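Local coordinates for protein putative isocitrate dehydrogenase, NAD-dependent (Methylococcus capsulatus, PDB 6LKY) that probably catalyses the NAD-dependent oxidative decarboxylation of isocitrate to 2-oxoglutarate with the help of magnesium, and binds NAD, at residues 3-8 and 62-67; 160-165 and 196-201. The protein carries 1 engineered substitution. One frame throughout, in Å; residues are numbered along the deposited sequence.

Contact 1 (3-8 and 62-67)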
# COMPACT_ATOMS: atom_id res chain seq x y z
N LYS A 3 25.49 16.94 -21.69
CA LYS A 3 24.37 17.86 -21.84
C LYS A 3 23.09 17.19 -21.33
O LYS A 3 22.67 16.16 -21.88
CB LYS A 3 24.21 18.29 -23.30
CG LYS A 3 23.15 19.36 -23.48
CD LYS A 3 23.12 19.90 -24.90
CE LYS A 3 22.15 21.05 -24.99
NZ LYS A 3 21.95 21.47 -26.40
N ILE A 4 22.45 17.80 -20.33
CA ILE A 4 21.38 17.18 -19.56
C ILE A 4 20.19 18.13 -19.47
O ILE A 4 20.35 19.28 -19.04
CB ILE A 4 21.87 16.80 -18.16
CG1 ILE A 4 22.89 15.67 -18.24
CG2 ILE A 4 20.68 16.47 -17.24
CD1 ILE A 4 23.48 15.30 -16.92
N THR A 5 19.00 17.64 -19.83
CA THR A 5 17.80 18.46 -19.68
C THR A 5 17.47 18.62 -18.20
O THR A 5 17.53 17.65 -17.44
CB THR A 5 16.62 17.84 -20.43
OG1 THR A 5 16.92 17.78 -21.83
CG2 THR A 5 15.34 18.66 -20.22
N LEU A 6 17.18 19.85 -17.78
CA LEU A 6 16.99 20.19 -16.37
C LEU A 6 15.61 20.81 -16.18
O LEU A 6 15.30 21.83 -16.81
CB LEU A 6 18.08 21.15 -15.89
CG LEU A 6 18.02 21.63 -14.44
CD1 LEU A 6 18.28 20.46 -13.50
CD2 LEU A 6 19.02 22.76 -14.18
N ILE A 7 14.81 20.21 -15.32
CA ILE A 7 13.45 20.67 -15.07
C ILE A 7 13.31 21.00 -13.59
O ILE A 7 13.22 20.11 -12.75
CB ILE A 7 12.41 19.62 -15.50
CG1 ILE A 7 12.57 19.28 -16.99
CG2 ILE A 7 11.01 20.10 -15.13
CD1 ILE A 7 11.64 18.16 -17.49
N PRO A 8 13.30 22.28 -13.23
CA PRO A 8 13.22 22.65 -11.81
C PRO A 8 11.94 22.19 -11.12
O PRO A 8 11.98 21.87 -9.92
CB PRO A 8 13.33 24.18 -11.84
CG PRO A 8 14.02 24.47 -13.16
CD PRO A 8 13.45 23.47 -14.10
N ARG A 62 18.73 12.78 -24.19
CA ARG A 62 18.53 11.41 -23.71
C ARG A 62 18.66 11.31 -22.19
O ARG A 62 18.44 10.22 -21.66
CB ARG A 62 19.49 10.38 -24.34
CG ARG A 62 19.49 10.29 -25.87
CD ARG A 62 18.12 10.53 -26.52
NE ARG A 62 17.17 9.41 -26.40
CZ ARG A 62 16.01 9.35 -27.05
NH1 ARG A 62 15.65 10.32 -27.88
NH2 ARG A 62 15.20 8.31 -26.89
N ILE A 63 19.02 12.38 -21.49
CA ILE A 63 19.15 12.37 -20.04
C ILE A 63 18.43 13.59 -19.48
O ILE A 63 18.55 14.70 -20.01
CB ILE A 63 20.63 12.37 -19.59
CG1 ILE A 63 21.42 11.28 -20.31
CG2 ILE A 63 20.73 12.19 -18.08
CD1 ILE A 63 21.04 9.87 -19.88
N CYS A 64 17.68 13.38 -18.39
CA CYS A 64 16.87 14.43 -17.80
C CYS A 64 16.94 14.34 -16.29
O CYS A 64 16.91 13.25 -15.71
CB CYS A 64 15.42 14.36 -18.30
SG CYS A 64 14.33 15.65 -17.65
N PHE A 65 17.07 15.50 -15.66
CA PHE A 65 17.07 15.67 -14.21
C PHE A 65 15.83 16.50 -13.88
O PHE A 65 15.73 17.66 -14.30
CB PHE A 65 18.36 16.38 -13.79
CG PHE A 65 18.69 16.24 -12.34
CD1 PHE A 65 18.64 15.00 -11.71
CD2 PHE A 65 19.10 17.34 -11.61
CE1 PHE A 65 18.97 14.89 -10.37
CE2 PHE A 65 19.42 17.23 -10.27
CZ PHE A 65 19.36 16.01 -9.65
N LYS A 66 14.88 15.91 -13.15
CA LYS A 66 13.53 16.46 -13.07
C LYS A 66 13.10 16.62 -11.62
O LYS A 66 13.06 15.65 -10.86
CB LYS A 66 12.53 15.57 -13.82
CG LYS A 66 11.13 16.18 -13.91
CD LYS A 66 10.04 15.13 -14.20
CE LYS A 66 10.01 14.03 -13.15
NZ LYS A 66 9.51 14.45 -11.81
N GLY A 67 12.80 17.85 -11.22
CA GLY A 67 12.19 18.10 -9.94
C GLY A 67 10.75 17.61 -9.93
O GLY A 67 10.21 17.23 -10.96
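Ile7, Phe65 and Ile63 bury the most surface where strands 3-7 and 63-66 run side by side in parallel. Both backbone polar groups of Ile7 are bonded: its N donates to Phe65 O at 2.9 Å, and its O accepts from Gly67 N at 2.8 Å. Two further rungs, Thr5 N to Ile63 O and Phe65 N to Thr5 O, complete the ladder. The side chain of Ile7 shares one face of the sheet with Cys64 and Lys66. With CG1 anti to the carbonyl carbon (chi1 -58°), its CD1 is carried back along the strand to Cys64 SG at 3.7 Å, while CB rests 4.0 Å from Lys66 CG. On the other face Phe65 and Leu6 lie alongside and point the same way; Leu6 CD1 meets the ring at its edge, 3.7 Å from Phe65 CD2. Ile63 is lighter in touch, its CG2 branch reaching Ile4 CG1 at 4.1 Å. Lys66 bends at its third and fourth torsions; NZ hydrogen-bonds Gly67 O and Asn81 and forms a salt bridge with Glu260, and the residue helps bind NAD. Strand 3-7 lies between 31-35 and 63-66 in the mixed sheet, so the chain crosses it through helices 39-46 and 52-61, a beta-alpha-beta connection between parallel strands. Helix 52-61 packs on the face of Thr5, Cys64 and Ile7, and helix 278-290 covers Phe65 with Met280, Ala283 and Met287.

Contact 2 (160-165 and 196-201)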
# COMPACT_ATOMS: atom_id res chain seq x y z
N TYR A 160 18.85 -6.63 -13.42
CA TYR A 160 19.33 -5.70 -12.41
C TYR A 160 19.86 -6.45 -11.20
O TYR A 160 20.90 -6.09 -10.65
CB TYR A 160 18.22 -4.73 -12.00
CG TYR A 160 18.61 -3.79 -10.86
CD1 TYR A 160 18.51 -4.19 -9.52
CD2 TYR A 160 19.09 -2.51 -11.14
CE1 TYR A 160 18.89 -3.33 -8.49
CE2 TYR A 160 19.46 -1.65 -10.12
CZ TYR A 160 19.36 -2.06 -8.81
OH TYR A 160 19.72 -1.19 -7.82
N ALA A 161 19.13 -7.47 -10.76
CA ALA A 161 19.59 -8.30 -9.65
C ALA A 161 20.97 -8.91 -9.93
O ALA A 161 21.85 -8.90 -9.06
CB ALA A 161 18.56 -9.38 -9.34
N ARG A 162 21.17 -9.44 -11.15
CA ARG A 162 22.49 -9.98 -11.50
C ARG A 162 23.56 -8.90 -11.48
O ARG A 162 24.57 -9.01 -10.79
CB ARG A 162 22.45 -10.63 -12.89
CG ARG A 162 21.96 -12.04 -12.93
CD ARG A 162 22.26 -12.66 -14.28
NE ARG A 162 21.81 -14.05 -14.33
CZ ARG A 162 21.46 -14.67 -15.45
NH1 ARG A 162 21.51 -14.04 -16.61
NH2 ARG A 162 21.05 -15.93 -15.40
N ARG A 163 23.33 -7.83 -12.24
CA ARG A 163 24.30 -6.76 -12.37
C ARG A 163 24.65 -6.14 -11.02
O ARG A 163 25.80 -5.75 -10.80
CB ARG A 163 23.72 -5.72 -13.34
CG ARG A 163 24.60 -4.55 -13.73
CD ARG A 163 23.98 -3.86 -14.97
NE ARG A 163 22.73 -3.15 -14.66
CZ ARG A 163 21.52 -3.52 -15.09
NH1 ARG A 163 21.36 -4.60 -15.86
NH2 ARG A 163 20.46 -2.80 -14.76
N ALA A 164 23.68 -6.06 -10.11
CA ALA A 164 23.91 -5.49 -8.79
C ALA A 164 24.33 -6.54 -7.77
O ALA A 164 24.52 -6.20 -6.60
CB ALA A 164 22.65 -4.77 -8.30
N ARG A 165 24.48 -7.80 -8.20
CA ARG A 165 24.85 -8.91 -7.33
C ARG A 165 23.87 -9.06 -6.17
O ARG A 165 24.26 -9.28 -5.02
CB ARG A 165 26.29 -8.79 -6.83
CG ARG A 165 27.33 -9.38 -7.80
CD ARG A 165 27.93 -10.70 -7.29
NE ARG A 165 28.93 -11.27 -8.20
CZ ARG A 165 28.85 -12.48 -8.76
NH1 ARG A 165 27.82 -13.28 -8.50
NH2 ARG A 165 29.81 -12.90 -9.57
N TYR A 196 16.55 -17.64 -15.16
CA TYR A 196 17.51 -17.05 -14.21
C TYR A 196 17.68 -17.95 -12.99
O TYR A 196 17.40 -17.55 -11.86
CB TYR A 196 17.05 -15.65 -13.79
CG TYR A 196 17.08 -14.61 -14.89
CD1 TYR A 196 16.01 -14.47 -15.76
CD2 TYR A 196 18.18 -13.76 -15.06
CE1 TYR A 196 16.02 -13.52 -16.76
CE2 TYR A 196 18.21 -12.80 -16.06
CZ TYR A 196 17.12 -12.69 -16.91
OH TYR A 196 17.10 -11.75 -17.91
N PRO A 197 18.16 -19.19 -13.18
CA PRO A 197 18.26 -20.11 -12.04
C PRO A 197 19.24 -19.65 -10.97
O PRO A 197 19.18 -20.16 -9.84
CB PRO A 197 18.71 -21.43 -12.69
CG PRO A 197 19.47 -20.99 -13.89
CD PRO A 197 18.75 -19.77 -14.40
N ASP A 198 20.15 -18.72 -11.29
CA ASP A 198 21.03 -18.15 -10.28
C ASP A 198 20.31 -17.21 -9.33
O ASP A 198 20.84 -16.91 -8.25
CB ASP A 198 22.18 -17.37 -10.95
CG ASP A 198 21.69 -16.42 -12.05
OD1 ASP A 198 20.90 -16.84 -12.92
OD2 ASP A 198 22.10 -15.24 -12.04
N ILE A 199 19.11 -16.75 -9.69
CA ILE A 199 18.39 -15.75 -8.92
C ILE A 199 17.20 -16.43 -8.27
O ILE A 199 16.46 -17.20 -8.90
CB ILE A 199 17.94 -14.55 -9.76
CG1 ILE A 199 19.11 -14.02 -10.59
CG2 ILE A 199 17.40 -13.46 -8.83
CD1 ILE A 199 20.23 -13.38 -9.76
N GLU A 200 17.03 -16.13 -7.00
CA GLU A 200 16.04 -16.73 -6.13
C GLU A 200 14.71 -16.06 -6.53
O GLU A 200 14.67 -14.83 -6.71
CB GLU A 200 16.52 -16.29 -4.76
CG GLU A 200 17.49 -17.28 -4.10
CD GLU A 200 17.65 -17.19 -2.60
OE1 GLU A 200 17.70 -16.06 -2.06
OE2 GLU A 200 18.10 -18.23 -2.03
N PHE A 201 13.61 -16.80 -6.68
CA PHE A 201 12.35 -16.19 -7.12
C PHE A 201 11.19 -16.58 -6.23
O PHE A 201 10.98 -17.78 -5.98
CB PHE A 201 12.00 -16.53 -8.59
CG PHE A 201 10.71 -15.87 -9.08
CD1 PHE A 201 10.65 -14.49 -9.29
CD2 PHE A 201 9.56 -16.62 -9.30
CE1 PHE A 201 9.48 -13.88 -9.72
CE2 PHE A 201 8.38 -16.02 -9.74
CZ PHE A 201 8.33 -14.65 -9.95
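The last turn of helix 147-163 comes up against a type I beta turn, Tyr196 to Ile199, with the CA atoms of Arg162 and Ile199 7.5 Å apart. Arg162 does most of the work. Its chain is extended from CG to NE, which carries the guanidinium across to Asp198 and lets it grip the carboxylate side-on: NE donates to OD2 at 2.6 Å, and NH2 of Arg162 to OD1 of Asp198 at 2.6 Å. Both oxygens are met on their syn sides and lie close to the guanidinium plane, but the two flat groups are twisted 28° apart. Asp198 CG stands between its own backbone N and carbonyl carbon (chi1 48°), a crowded position that turns the carboxylate to the arginine. Here the salt bridge pins the helix end, closed by a Schellman motif at Arg165, to the turn leading into strand 200-205, an outermost strand of the chain's large mixed sheet. Tyr196 CD2 sits over the centre of one guanidinium face, 3.4 Å from Arg162 CZ, with the ring plane inclined 47° to it. The same ring stacks on Phe158, and its OH bonds Asp159. An alanine in place of Tyr196 is likely to uncover that guanidinium face, leave Arg162 freer to turn away from Asp198, and deprive Asp159 of its hydroxyl partner. Nearer the helix backbone, Ile199 CD1 packs on the stem of Arg162, 3.9 Å from its CG, and Ile199 CG2 approaches Ala161 CB at 4.3 Å; Val169 of strand 168-173 touches both Ile199 and Ala161.

How the contacts relate
From the N terminus, the chain leaves strand 2-7, passes through helix 13-26, strand 31-35 and helices 39-46 and 52-61, and returns in strand 63-66, where contact 1 closes the loop. Contact 2 opens much later, at the end of helix 147-163; strand 168-173 and helix 181-193 follow before the turn at 196-199 closes it. The two loops therefore lie in series, neither nesting nor crossing. Both reach the same mixed sheet: contact 1 joins two neighbouring strands near one edge, whereas contact 2 fastens a helix end to the approach to strand 200-205 at the other. Their centres are about 30 Å apart and they do not touch.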